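Local coordinates for protein bradyzoite surface antigen BSR4 (Toxoplasma gondii, PDB 2JKS) that is a bradyzoite-stage surface antigen of the SAG1-related superfamily, with two SRS domains, that carries bound zinc ions in the crystal, at residues A[275-280]-A[298-303]; A[164-169]-A[181-186]; A[66-71]-A[133-138]; A[28-33]-A[154-159]; A[234-239]-A[267-272]. All coordinates share one frame; numbering follows the deposited sequence.

Contact 1 (A[275-280]-A[298-303]); sequences CVPKKT and PTSCTV
Cys-275 and Cys-301 face each other as an antiparallel hydrogen-bonded pair, each using both its N-H and its carbonyl on the other. Cys-275 N donates to Cys-301 O over 3.0 Å. The return bond, from Cys-301 N to Cys-275 O, is 2.9 Å long and nearly straight, with an angle of 167° at the hydrogen. Their CB atoms lie on the same face of the sheet, 4.2 Å apart, yet the sulfurs lead to different places. Cys-275 SG, anti to its own carbonyl carbon, is joined to Cys-202, whereas Cys-301 SG swings opposite its backbone N (chi1 179°) and is joined to Cys-176.

One step along, the contact passes from backbone bonds to side chains: Ser-300 OG comes 3.5 Å from Pro-277 CD and also borders Val-276 CG1, but its hydrogen bond goes to Asn-226 OD1. Pro-277 CG sits 3.6 Å from Thr-299 O, and this carbonyl is buried here with no hydrogen-bonding partner in the model; the ring, having no N-H, cannot supply one. The Thr-299 hydroxyl is hydrogen-bonded to Gly-179 O.

The arrangement is that of two neighbouring antiparallel strands, 269-277 and 301-307, whose paired cysteines carry disulfides from one face to the ends of strands 197-201 and 173-175, so joining the two sheets of this SRS domain.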
# COMPACT_ATOMS: atom_id res chain seq x y z
N CYS A 275 -0.42 -3.09 -14.80
CA CYS A 275 -1.56 -2.65 -14.00
C CYS A 275 -1.51 -1.15 -13.88
O CYS A 275 -0.47 -0.56 -13.55
CB CYS A 275 -1.54 -3.30 -12.60
SG CYS A 275 -1.57 -5.10 -12.56
N VAL A 276 -2.65 -0.52 -14.17
CA VAL A 276 -2.81 0.92 -13.95
C VAL A 276 -3.80 1.16 -12.81
O VAL A 276 -4.67 0.31 -12.55
CB VAL A 276 -3.20 1.67 -15.28
CG1 VAL A 276 -2.12 1.42 -16.33
CG2 VAL A 276 -4.52 1.16 -15.79
N PRO A 277 -3.63 2.29 -12.06
CA PRO A 277 -4.59 2.57 -10.98
C PRO A 277 -6.00 2.63 -11.55
O PRO A 277 -6.20 3.22 -12.64
CB PRO A 277 -4.17 3.97 -10.45
CG PRO A 277 -2.79 4.18 -10.88
CD PRO A 277 -2.56 3.31 -12.14
N LYS A 278 -6.96 2.02 -10.86
CA LYS A 278 -8.26 1.80 -11.48
C LYS A 278 -9.01 3.08 -11.79
O LYS A 278 -8.94 4.05 -11.03
CB LYS A 278 -9.11 0.81 -10.70
CG LYS A 278 -9.72 1.27 -9.42
CD LYS A 278 -10.54 0.09 -8.82
CE LYS A 278 -11.13 -0.85 -9.92
NZ LYS A 278 -10.19 -1.97 -10.38
N LYS A 279 -9.65 3.09 -12.96
CA LYS A 279 -10.44 4.23 -13.42
C LYS A 279 -11.54 4.39 -12.39
O LYS A 279 -12.36 3.48 -12.16
CB LYS A 279 -10.97 4.07 -14.86
CG LYS A 279 -12.46 3.69 -15.00
CD LYS A 279 -12.71 2.18 -15.12
CE LYS A 279 -12.74 1.73 -16.60
NZ LYS A 279 -13.75 0.66 -16.83
N THR A 280 -11.51 5.54 -11.74
CA THR A 280 -12.14 5.70 -10.46
C THR A 280 -13.50 6.40 -10.53
O THR A 280 -14.54 5.72 -10.60
CB THR A 280 -11.20 6.43 -9.50
OG1 THR A 280 -11.91 6.73 -8.29
CG2 THR A 280 -10.63 7.73 -10.15
N PRO A 298 -0.30 7.26 -7.45
CA PRO A 298 0.07 8.01 -8.61
C PRO A 298 0.75 7.15 -9.69
O PRO A 298 0.66 7.53 -10.85
CB PRO A 298 0.98 9.11 -8.05
CG PRO A 298 1.59 8.57 -6.84
CD PRO A 298 0.67 7.47 -6.33
N THR A 299 1.39 6.01 -9.36
CA THR A 299 2.19 5.35 -10.40
C THR A 299 1.57 4.08 -10.97
O THR A 299 0.71 3.45 -10.35
CB THR A 299 3.61 5.04 -9.92
OG1 THR A 299 3.55 4.06 -8.87
CG2 THR A 299 4.35 6.32 -9.49
N SER A 300 2.05 3.67 -12.14
CA SER A 300 1.61 2.41 -12.76
C SER A 300 2.69 1.34 -12.71
O SER A 300 3.88 1.63 -12.62
CB SER A 300 1.22 2.61 -14.23
OG SER A 300 0.21 3.59 -14.30
N CYS A 301 2.24 0.10 -12.83
CA CYS A 301 3.09 -1.07 -12.76
C CYS A 301 3.33 -1.64 -14.16
O CYS A 301 2.40 -2.15 -14.80
CB CYS A 301 2.40 -2.08 -11.88
SG CYS A 301 3.22 -3.68 -11.62
N THR A 302 4.59 -1.57 -14.62
CA THR A 302 4.91 -2.03 -15.96
C THR A 302 5.63 -3.35 -15.84
O THR A 302 6.62 -3.45 -15.09
CB THR A 302 5.86 -1.01 -16.68
OG1 THR A 302 5.21 0.27 -16.79
CG2 THR A 302 6.33 -1.51 -18.03
N VAL A 303 5.16 -4.36 -16.59
CA VAL A 303 5.80 -5.64 -16.55
C VAL A 303 6.39 -5.86 -17.93
O VAL A 303 5.63 -6.04 -18.90
CB VAL A 303 4.81 -6.78 -16.13
CG1 VAL A 303 5.55 -8.12 -16.10
CG2 VAL A 303 4.14 -6.40 -14.77

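Contact 2 (A[164-169]-A[181-186]); sequences RASSLA and GSNPNP
Ser-182 reaches two points of the facing backbone at once, and of all the residues here it loses the most surface. Its hydroxyl donates to Arg-164 O over 2.7 Å, with OG tilted 28° out of the carbonyl plane. Its own carbonyl, Ser-182 O, takes the N-H of Ser-166 at 3.0 Å in a fairly straight bond. The two bonds straddle Ala-165, whose CA is drawn to 3.7 Å from Ser-182 O. The hydroxyl is held beside the Ser-182 backbone N, opposite the carbonyl carbon (chi1 -73°), and there it meets Arg-164 O. A weak hydrogen bond with Gly-179 N adds a further tie to the same OG.

Ser-166, next in buried area, points its side chain at the loop. Its CB packs 3.7 Å from Ser-182 O, while OG is hydrogen-bonded to Ala-177 N and also comes close to the amide end of Asn-183.

Arg-164 takes part through its backbone; its CB points away from the loop, and NH1 is hydrogen-bonded to Leu-127 O, so the residue that receives the Ser-182 hydroxyl is also tied to the loop between strands 116-121 and 132-141.

The chemistry is polar, with no apolar pair between the segments. Two hydrogen bonds from one serine, through its hydroxyl and its carbonyl, hold loop 181-186 to the chain that runs from strand 152-161 of the first domain's sheet into strand 167-169 of the second.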
# COMPACT_ATOMS: atom_id res chain seq x y z
N ARG A 164 3.95 -0.88 -0.70
CA ARG A 164 4.96 -1.86 -1.11
C ARG A 164 5.42 -1.56 -2.54
O ARG A 164 4.68 -0.93 -3.33
CB ARG A 164 4.40 -3.27 -1.07
CG ARG A 164 3.31 -3.55 -2.11
CD ARG A 164 2.26 -4.42 -1.46
NE ARG A 164 2.55 -5.83 -1.52
CZ ARG A 164 2.17 -6.70 -0.57
NH1 ARG A 164 1.54 -6.27 0.53
NH2 ARG A 164 2.44 -7.99 -0.70
N ALA A 165 6.58 -2.10 -2.88
CA ALA A 165 7.12 -1.96 -4.23
C ALA A 165 6.40 -3.00 -5.08
O ALA A 165 6.10 -4.08 -4.60
CB ALA A 165 8.67 -2.24 -4.27
N SER A 166 6.20 -2.70 -6.35
CA SER A 166 5.76 -3.77 -7.28
C SER A 166 6.90 -4.81 -7.36
O SER A 166 8.07 -4.43 -7.39
CB SER A 166 5.51 -3.17 -8.65
OG SER A 166 4.43 -2.21 -8.57
N SER A 167 6.57 -6.09 -7.38
CA SER A 167 7.60 -7.12 -7.27
C SER A 167 7.25 -8.42 -7.98
O SER A 167 6.09 -8.70 -8.21
CB SER A 167 7.87 -7.46 -5.77
OG SER A 167 6.71 -8.01 -5.19
N LEU A 168 8.28 -9.23 -8.24
CA LEU A 168 8.19 -10.50 -8.92
C LEU A 168 8.50 -11.58 -7.92
O LEU A 168 9.52 -11.51 -7.22
CB LEU A 168 9.24 -10.57 -10.04
CG LEU A 168 9.37 -11.85 -10.88
CD1 LEU A 168 8.05 -12.30 -11.58
CD2 LEU A 168 10.57 -11.81 -11.88
N ALA A 169 7.64 -12.58 -7.82
CA ALA A 169 7.97 -13.69 -6.91
C ALA A 169 8.18 -14.94 -7.71
O ALA A 169 8.09 -14.92 -8.95
CB ALA A 169 6.88 -13.87 -5.86
N GLY A 181 6.49 5.59 -4.63
CA GLY A 181 7.75 4.89 -4.75
C GLY A 181 7.68 3.44 -5.25
O GLY A 181 8.68 2.76 -5.25
N SER A 182 6.50 2.97 -5.67
CA SER A 182 6.27 1.56 -5.97
C SER A 182 6.86 1.12 -7.28
O SER A 182 7.12 -0.09 -7.48
CB SER A 182 4.78 1.28 -6.03
OG SER A 182 4.17 1.29 -4.77
N ASN A 183 7.07 2.06 -8.21
CA ASN A 183 7.46 1.69 -9.59
C ASN A 183 8.65 2.45 -10.16
O ASN A 183 8.51 3.15 -11.17
CB ASN A 183 6.23 1.80 -10.50
CG ASN A 183 5.10 0.87 -10.05
OD1 ASN A 183 4.05 1.33 -9.57
ND2 ASN A 183 5.30 -0.44 -10.19
N PRO A 184 9.83 2.33 -9.53
CA PRO A 184 11.00 3.03 -10.02
C PRO A 184 11.40 2.60 -11.44
O PRO A 184 11.99 3.38 -12.15
CB PRO A 184 12.09 2.63 -9.03
CG PRO A 184 11.59 1.40 -8.38
CD PRO A 184 10.14 1.54 -8.31
N ASN A 185 11.10 1.33 -11.79
CA ASN A 185 11.52 0.69 -13.04
C ASN A 185 10.46 -0.35 -13.37
O ASN A 185 9.72 -0.79 -12.48
CB ASN A 185 12.83 -0.12 -12.85
CG ASN A 185 13.95 0.72 -12.40
OD1 ASN A 185 14.27 1.74 -13.03
ND2 ASN A 185 14.58 0.33 -11.30
N PRO A 186 10.42 -0.78 -14.63
CA PRO A 186 9.59 -1.93 -14.97
C PRO A 186 10.00 -3.18 -14.18
O PRO A 186 11.19 -3.35 -13.85
CB PRO A 186 9.84 -2.14 -16.48
CG PRO A 186 10.19 -0.74 -16.95
CD PRO A 186 11.06 -0.19 -15.82

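Contact 3 (A[66-71]-A[133-138]); sequences CDPKKT and AFVVGC
Pro-68 and Val-135 meet at an oblique crossing, Pro-68 CG resting 3.7 Å from Val-135 CG2. That methyl lies opposite the Val-135 carbonyl carbon, beside the backbone N, which brings it to the proline ring; the other branch, CG1, is turned elsewhere. On the same flank Cys-66 CB stands 4.1 Å from Val-135 CB, the usual pairing of directly opposed residues, while its sulfur is bonded to Cys-77.

Phe-134 behaves differently. Its CB touches Cys-66 O at 3.3 Å, but with CG set between the backbone N and the carbonyl carbon (chi1 67°) the ring is carried away from this contact, toward Val-65 and the helix 91-95.

In the backbone, Cys-66 and Val-135 form a single antiparallel hydrogen-bonded pair: Cys-66 N to Val-135 O and Val-135 N to Cys-66 O, each 2.9 Å. Beyond it a water takes over, donating to Asp-67 OD1 and to Ala-133 O, both at 2.7 Å. Asp-67 OD1 also receives Lys-69 N, from above the carboxylate plane.

That last bond closes an Asx turn, which overlaps the type I beta turn from Asp-67 to Lys-70. Together they mark where strand 53-67 peels off strand 132-141 within the mixed sheet of the first SRS domain.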
# COMPACT_ATOMS: atom_id res chain seq x y z
N CYS A 66 -7.53 6.96 13.04
CA CYS A 66 -8.33 7.94 12.31
C CYS A 66 -7.92 8.02 10.86
O CYS A 66 -6.73 8.07 10.54
CB CYS A 66 -8.22 9.33 12.96
SG CYS A 66 -8.60 9.26 14.70
N ASP A 67 -8.91 8.03 9.97
CA ASP A 67 -8.68 8.30 8.55
C ASP A 67 -9.08 9.75 8.26
O ASP A 67 -10.27 10.07 8.19
CB ASP A 67 -9.55 7.38 7.68
CG ASP A 67 -9.23 7.50 6.18
OD1 ASP A 67 -8.53 8.44 5.75
OD2 ASP A 67 -9.68 6.61 5.44
N PRO A 68 -8.10 10.65 8.07
CA PRO A 68 -8.59 12.02 7.84
C PRO A 68 -9.39 12.22 6.54
O PRO A 68 -9.98 13.29 6.34
CB PRO A 68 -7.30 12.86 7.83
CG PRO A 68 -6.27 12.00 8.45
CD PRO A 68 -6.63 10.60 8.06
N LYS A 69 -9.43 11.20 5.68
CA LYS A 69 -10.11 11.31 4.38
C LYS A 69 -11.57 10.92 4.50
O LYS A 69 -12.39 11.35 3.71
CB LYS A 69 -9.45 10.42 3.32
CG LYS A 69 -8.01 10.75 3.03
CD LYS A 69 -7.63 10.31 1.62
CE LYS A 69 -6.14 10.43 1.41
NZ LYS A 69 -5.78 11.23 0.20
N LYS A 70 -11.88 10.06 5.48
CA LYS A 70 -13.23 9.60 5.74
C LYS A 70 -13.91 10.53 6.74
O LYS A 70 -13.82 10.34 7.96
CB LYS A 70 -13.18 8.15 6.23
CG LYS A 70 -14.52 7.44 6.32
CD LYS A 70 -14.36 5.93 6.08
CE LYS A 70 -15.44 5.14 6.83
NZ LYS A 70 -16.77 5.81 6.70
N THR A 71 -14.58 11.55 6.21
CA THR A 71 -15.19 12.63 7.00
C THR A 71 -16.72 12.46 7.11
O THR A 71 -17.32 12.72 8.17
CB THR A 71 -14.87 14.02 6.41
OG1 THR A 71 -15.31 14.07 5.05
CG2 THR A 71 -13.36 14.29 6.45
N ALA A 133 -2.24 7.11 4.83
CA ALA A 133 -1.97 7.90 6.03
C ALA A 133 -3.09 7.70 7.05
O ALA A 133 -4.28 7.58 6.70
CB ALA A 133 -1.85 9.39 5.66
N PHE A 134 -2.72 7.74 8.32
CA PHE A 134 -3.72 7.78 9.39
C PHE A 134 -3.23 8.72 10.46
O PHE A 134 -2.10 9.23 10.37
CB PHE A 134 -4.01 6.36 9.95
CG PHE A 134 -2.83 5.71 10.69
CD1 PHE A 134 -2.57 6.04 12.04
CD2 PHE A 134 -2.02 4.77 10.05
CE1 PHE A 134 -1.54 5.48 12.72
CE2 PHE A 134 -0.95 4.15 10.76
CZ PHE A 134 -0.73 4.51 12.10
N VAL A 135 -4.09 8.94 11.45
CA VAL A 135 -3.85 9.89 12.55
C VAL A 135 -4.23 9.16 13.87
O VAL A 135 -5.23 8.41 13.96
CB VAL A 135 -4.67 11.25 12.36
CG1 VAL A 135 -4.83 12.01 13.67
CG2 VAL A 135 -4.01 12.18 11.34
N VAL A 136 -3.39 9.37 14.87
CA VAL A 136 -3.65 8.98 16.26
C VAL A 136 -3.20 10.22 17.07
O VAL A 136 -2.53 11.13 16.55
CB VAL A 136 -2.88 7.65 16.70
CG1 VAL A 136 -3.40 6.37 15.94
CG2 VAL A 136 -1.32 7.78 16.51
N GLY A 137 -3.56 10.26 18.34
CA GLY A 137 -3.21 11.41 19.14
C GLY A 137 -3.44 11.13 20.61
O GLY A 137 -3.96 10.07 20.96
N CYS A 138 -3.03 12.06 21.46
CA CYS A 138 -3.39 11.99 22.88
C CYS A 138 -3.96 13.34 23.26
O CYS A 138 -3.59 14.35 22.70
CB CYS A 138 -2.16 11.66 23.74
SG CYS A 138 -1.65 9.96 23.51
O HOH W 1 -5.94 8.93 5.03

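Contact 4 (A[28-33]-A[154-159]); sequences PVSGSL and ACKLTV
Leu-33, Leu-157 and Val-159 make the close-packed face of this parallel strand pair. Leu-33 CD2 reaches 3.9 Å from Leu-157 CD1, the two leucines crossing at a slant, and Leu-33 CD1 lies alongside Val-159 CG1. On the same face Val-29 CG1, with a chi1 of 56°, comes 3.3 Å from Cys-155 SG, unusually short and perhaps a matter of model error. Gly-31, between Val-29 and Leu-33, adds no side chain to this apolar row.

The backbones are stitched tightly by five hydrogen bonds in the parallel zigzag. Val-29 and Gly-31 each use both N-H and carbonyl, the shortest bond being Lys-156 N to Val-29 O at 2.7 Å. Leu-33 N bonds to Thr-158 O, and the ladder continues to Asn-160.

The opposite face is polar and more open. Ser-30 OG bonds back to Pro-28 O and touches Lys-156 CD at 3.7 Å, while the lysine chain, bent in its middle, takes its amine away from the pair. Ser-32 OG packs on Thr-158 CB at 3.5 Å. A water donates to Gly-31 O and is also hydrogen-bonded to Thr-158 OG1.

Strand 29-35 is outermost in its sheet, with strand 152-161 between it and strand 132-141; Leu-7 of strand 6-10 meets Val-29 and Cys-155 on the apolar face, where Cys-155 is disulfide-bonded to Cys-16, and Phe-79 touches Pro-28 and Lys-156 on the other.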
# COMPACT_ATOMS: atom_id res chain seq x y z
N PRO A 28 -3.88 21.18 18.58
CA PRO A 28 -3.00 20.02 18.79
C PRO A 28 -1.60 20.32 18.28
O PRO A 28 -1.45 20.87 17.19
CB PRO A 28 -3.63 18.95 17.90
CG PRO A 28 -5.04 19.36 17.70
CD PRO A 28 -5.02 20.86 17.71
N VAL A 29 -0.58 19.98 19.06
CA VAL A 29 0.75 19.97 18.51
C VAL A 29 0.90 18.78 17.50
O VAL A 29 0.61 17.63 17.83
CB VAL A 29 1.84 20.06 19.60
CG1 VAL A 29 1.71 18.93 20.65
CG2 VAL A 29 3.18 20.06 18.97
N SER A 30 1.31 19.10 16.28
CA SER A 30 1.23 18.15 15.16
C SER A 30 2.60 17.76 14.60
O SER A 30 3.49 18.58 14.51
CB SER A 30 0.34 18.72 14.03
OG SER A 30 -0.87 19.16 14.64
N GLY A 31 2.76 16.48 14.26
CA GLY A 31 3.99 16.02 13.67
C GLY A 31 3.66 14.77 12.90
O GLY A 31 2.51 14.35 12.91
N SER A 32 4.65 14.22 12.21
CA SER A 32 4.42 13.09 11.29
C SER A 32 5.54 12.14 11.43
O SER A 32 6.60 12.52 11.89
CB SER A 32 4.38 13.53 9.83
OG SER A 32 3.19 14.25 9.64
N LEU A 33 5.31 10.88 11.03
CA LEU A 33 6.43 9.98 10.72
C LEU A 33 5.97 9.03 9.62
O LEU A 33 4.78 8.96 9.32
CB LEU A 33 6.87 9.23 11.95
CG LEU A 33 5.81 8.45 12.68
CD1 LEU A 33 5.79 6.97 12.15
CD2 LEU A 33 6.19 8.48 14.14
N ALA A 154 -3.67 18.70 23.28
CA ALA A 154 -3.55 17.44 22.54
C ALA A 154 -2.28 17.42 21.67
O ALA A 154 -1.70 18.47 21.39
CB ALA A 154 -4.79 17.25 21.68
N CYS A 155 -1.85 16.21 21.30
CA CYS A 155 -0.84 16.02 20.25
C CYS A 155 -1.53 15.28 19.15
O CYS A 155 -2.32 14.35 19.38
CB CYS A 155 0.27 15.08 20.71
SG CYS A 155 1.44 15.81 21.82
N LYS A 156 -1.20 15.66 17.93
CA LYS A 156 -1.66 14.89 16.80
C LYS A 156 -0.50 14.27 15.96
O LYS A 156 0.43 14.95 15.57
CB LYS A 156 -2.56 15.80 15.97
CG LYS A 156 -3.02 15.22 14.71
CD LYS A 156 -3.19 16.36 13.78
CE LYS A 156 -4.39 16.14 12.91
NZ LYS A 156 -4.53 17.33 12.08
N LEU A 157 -0.58 12.96 15.70
CA LEU A 157 0.46 12.29 14.94
C LEU A 157 -0.10 11.76 13.64
O LEU A 157 -1.00 10.94 13.65
CB LEU A 157 1.08 11.11 15.75
CG LEU A 157 2.22 10.33 15.05
CD1 LEU A 157 3.42 11.23 14.74
CD2 LEU A 157 2.66 9.09 15.86
N THR A 158 0.44 12.22 12.51
CA THR A 158 0.12 11.64 11.24
C THR A 158 1.16 10.54 10.90
O THR A 158 2.35 10.80 10.87
CB THR A 158 0.04 12.70 10.12
OG1 THR A 158 -0.96 13.68 10.46
CG2 THR A 158 -0.28 12.07 8.76
N VAL A 159 0.69 9.32 10.63
CA VAL A 159 1.59 8.26 10.19
C VAL A 159 1.27 7.96 8.73
O VAL A 159 0.15 7.58 8.41
CB VAL A 159 1.44 6.98 11.04
CG1 VAL A 159 2.36 5.75 10.55
CG2 VAL A 159 1.53 7.31 12.64
O HOH W 2 -0.23 15.52 12.30

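Contact 5 (A[234-239]-A[267-272]); sequences VEIFPK and ADQQFL
Ile-236 pushes its side chain at the strand and makes most of the aliphatic packing. Its CD1 meets Phe-271 CB at 4.0 Å, the two side chains crossing at about a right angle. With CG1 squeezed between the backbone N and carbonyl carbon, chi1 65° and an extended chi2 carry CD1 to Phe-271 and leave CG2 facing Gln-269. Ile-236 and Gln-269 run past one another in opposite directions: the glutamine chain bends at its second torsion (chi2 -70°), so that CG lies 4.0 Å from Ile-236 CB and the amide folds over beside the isoleucine.

The aromatic part belongs to Phe-237 and Phe-271, whose side chains likewise cross almost perpendicularly. Phe-237 CZ approaches Phe-271 CE2 at 4.0 Å, and CE2 lies at the edge of the Phe-237 ring, near its plane. One face of Phe-237 is filled by its own neighbour, Ile-236 CG1, 3.8 Å above the ring centre. Phe-271 has a further aromatic partner in Phe-233, edge to face.

Polar atoms contribute only by proximity. Gln-269 OE1 sits 3.6 Å from Ile-236 CG2, and no hydrogen bond joins the two segments, so the direct contact between them is van der Waals packing.

In the fold, the loop following strand 230-232 is laid against the beginning of strand 269-277. Strand 301-307 backs the cluster, with Val-307 reaching both phenylalanines and Val-305 meeting Phe-271, while Tyr-217 of strand 216-218 touches Ile-236 and Phe-271.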
# COMPACT_ATOMS: atom_id res chain seq x y z
N VAL A 234 -0.70 -12.90 -31.38
CA VAL A 234 -0.38 -13.79 -32.54
C VAL A 234 0.80 -13.30 -33.36
O VAL A 234 1.45 -14.11 -34.02
CB VAL A 234 -1.52 -14.01 -33.60
CG1 VAL A 234 -2.55 -15.02 -33.12
CG2 VAL A 234 -2.11 -12.67 -34.15
N GLU A 235 1.07 -12.00 -33.36
CA GLU A 235 2.16 -11.45 -34.18
C GLU A 235 3.55 -11.89 -33.70
O GLU A 235 4.52 -11.84 -34.48
CB GLU A 235 2.11 -9.92 -34.29
CG GLU A 235 1.07 -9.37 -35.26
CD GLU A 235 1.30 -9.90 -36.68
OE1 GLU A 235 2.41 -9.63 -37.25
OE2 GLU A 235 0.39 -10.60 -37.20
N ILE A 236 3.65 -12.29 -32.43
CA ILE A 236 4.90 -12.75 -31.82
C ILE A 236 4.85 -14.24 -31.43
O ILE A 236 5.89 -14.89 -31.38
CB ILE A 236 5.38 -11.84 -30.66
CG1 ILE A 236 4.41 -11.85 -29.44
CG2 ILE A 236 5.65 -10.43 -31.18
CD1 ILE A 236 4.91 -11.08 -28.28
N PHE A 237 3.65 -14.74 -31.17
CA PHE A 237 3.40 -16.15 -30.88
C PHE A 237 2.41 -16.66 -31.93
O PHE A 237 1.18 -16.68 -31.70
CB PHE A 237 2.84 -16.39 -29.45
CG PHE A 237 3.60 -15.68 -28.35
CD1 PHE A 237 5.01 -15.61 -28.37
CD2 PHE A 237 2.91 -15.11 -27.29
CE1 PHE A 237 5.72 -14.96 -27.35
CE2 PHE A 237 3.61 -14.46 -26.26
CZ PHE A 237 5.01 -14.39 -26.31
N PRO A 238 2.92 -17.12 -33.09
CA PRO A 238 2.03 -17.57 -34.18
C PRO A 238 0.94 -18.57 -33.77
O PRO A 238 -0.14 -18.52 -34.30
CB PRO A 238 3.00 -18.22 -35.19
CG PRO A 238 4.34 -17.54 -34.95
CD PRO A 238 4.36 -17.27 -33.44
N LYS A 239 1.21 -19.43 -32.79
CA LYS A 239 0.24 -20.43 -32.29
C LYS A 239 -0.74 -19.92 -31.17
O LYS A 239 -1.56 -20.70 -30.61
CB LYS A 239 1.03 -21.66 -31.76
CG LYS A 239 1.90 -22.30 -32.86
CD LYS A 239 2.88 -23.33 -32.29
CE LYS A 239 3.70 -23.99 -33.41
NZ LYS A 239 4.90 -24.66 -32.82
N ALA A 267 12.33 -17.32 -31.94
CA ALA A 267 13.24 -16.25 -31.64
C ALA A 267 12.73 -15.50 -30.41
O ALA A 267 11.53 -15.56 -30.13
CB ALA A 267 13.39 -15.32 -32.83
N ASP A 268 13.64 -14.83 -29.71
CA ASP A 268 13.32 -14.09 -28.46
C ASP A 268 12.32 -13.01 -28.86
O ASP A 268 12.45 -12.41 -29.94
CB ASP A 268 14.56 -13.38 -27.93
CG ASP A 268 15.59 -14.31 -27.35
OD1 ASP A 268 15.38 -15.53 -27.38
OD2 ASP A 268 16.58 -13.76 -26.85
N GLN A 269 11.30 -12.79 -28.03
CA GLN A 269 10.33 -11.72 -28.26
C GLN A 269 10.19 -10.95 -26.93
O GLN A 269 10.58 -11.43 -25.87
CB GLN A 269 8.97 -12.32 -28.66
CG GLN A 269 9.00 -13.30 -29.82
CD GLN A 269 9.31 -12.61 -31.14
OE1 GLN A 269 9.10 -11.40 -31.27
NE2 GLN A 269 9.81 -13.39 -32.14
N GLN A 270 9.63 -9.76 -26.97
CA GLN A 270 9.43 -9.02 -25.71
C GLN A 270 8.07 -8.42 -25.85
O GLN A 270 7.63 -8.08 -26.96
CB GLN A 270 10.41 -7.88 -25.54
CG GLN A 270 11.85 -8.24 -25.20
CD GLN A 270 12.59 -7.00 -24.68
OE1 GLN A 270 12.52 -5.91 -25.31
NE2 GLN A 270 13.26 -7.13 -23.50
N PHE A 271 7.36 -8.38 -24.72
CA PHE A 271 6.04 -7.74 -24.71
C PHE A 271 5.87 -7.06 -23.36
O PHE A 271 6.60 -7.36 -22.41
CB PHE A 271 4.89 -8.71 -25.06
CG PHE A 271 4.63 -9.78 -24.01
CD1 PHE A 271 3.70 -9.54 -22.97
CD2 PHE A 271 5.32 -11.00 -24.03
CE1 PHE A 271 3.43 -10.52 -22.04
CE2 PHE A 271 5.02 -12.00 -23.08
CZ PHE A 271 4.09 -11.76 -22.10
N LEU A 272 4.91 -6.12 -23.29
CA LEU A 272 4.66 -5.40 -22.06
C LEU A 272 3.17 -5.50 -21.70
O LEU A 272 2.33 -5.31 -22.53
CB LEU A 272 5.12 -3.96 -22.26
CG LEU A 272 5.17 -2.88 -21.21
CD1 LEU A 272 6.15 -1.87 -21.75
CD2 LEU A 272 3.80 -2.23 -20.97

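Contacts 3 and 4 lie in the first SRS domain, 1 and 5 in the second, and contact 2 where the chain passes from one to the other. Contacts 3 and 4 share a sheet, centres 10 Å apart, with Phe-134 O 2.8 Å from Val-159 N. Contacts 1 and 5 use opposite ends of strand 269-277, centres 24 Å apart, and meet at Thr-302 and Leu-272. Contact 2 abuts contact 1, with Ser-166 beside Cys-301. Contacts 1 and 3 approach the zinc site of Glu-96 and Asp-205: the side chain of Pro-277 is about 7 Å from that of Asp-205, that of Asp-67 about 9 Å from that of Glu-96, and they lie about 9 and 10 Å from a bound zinc ion.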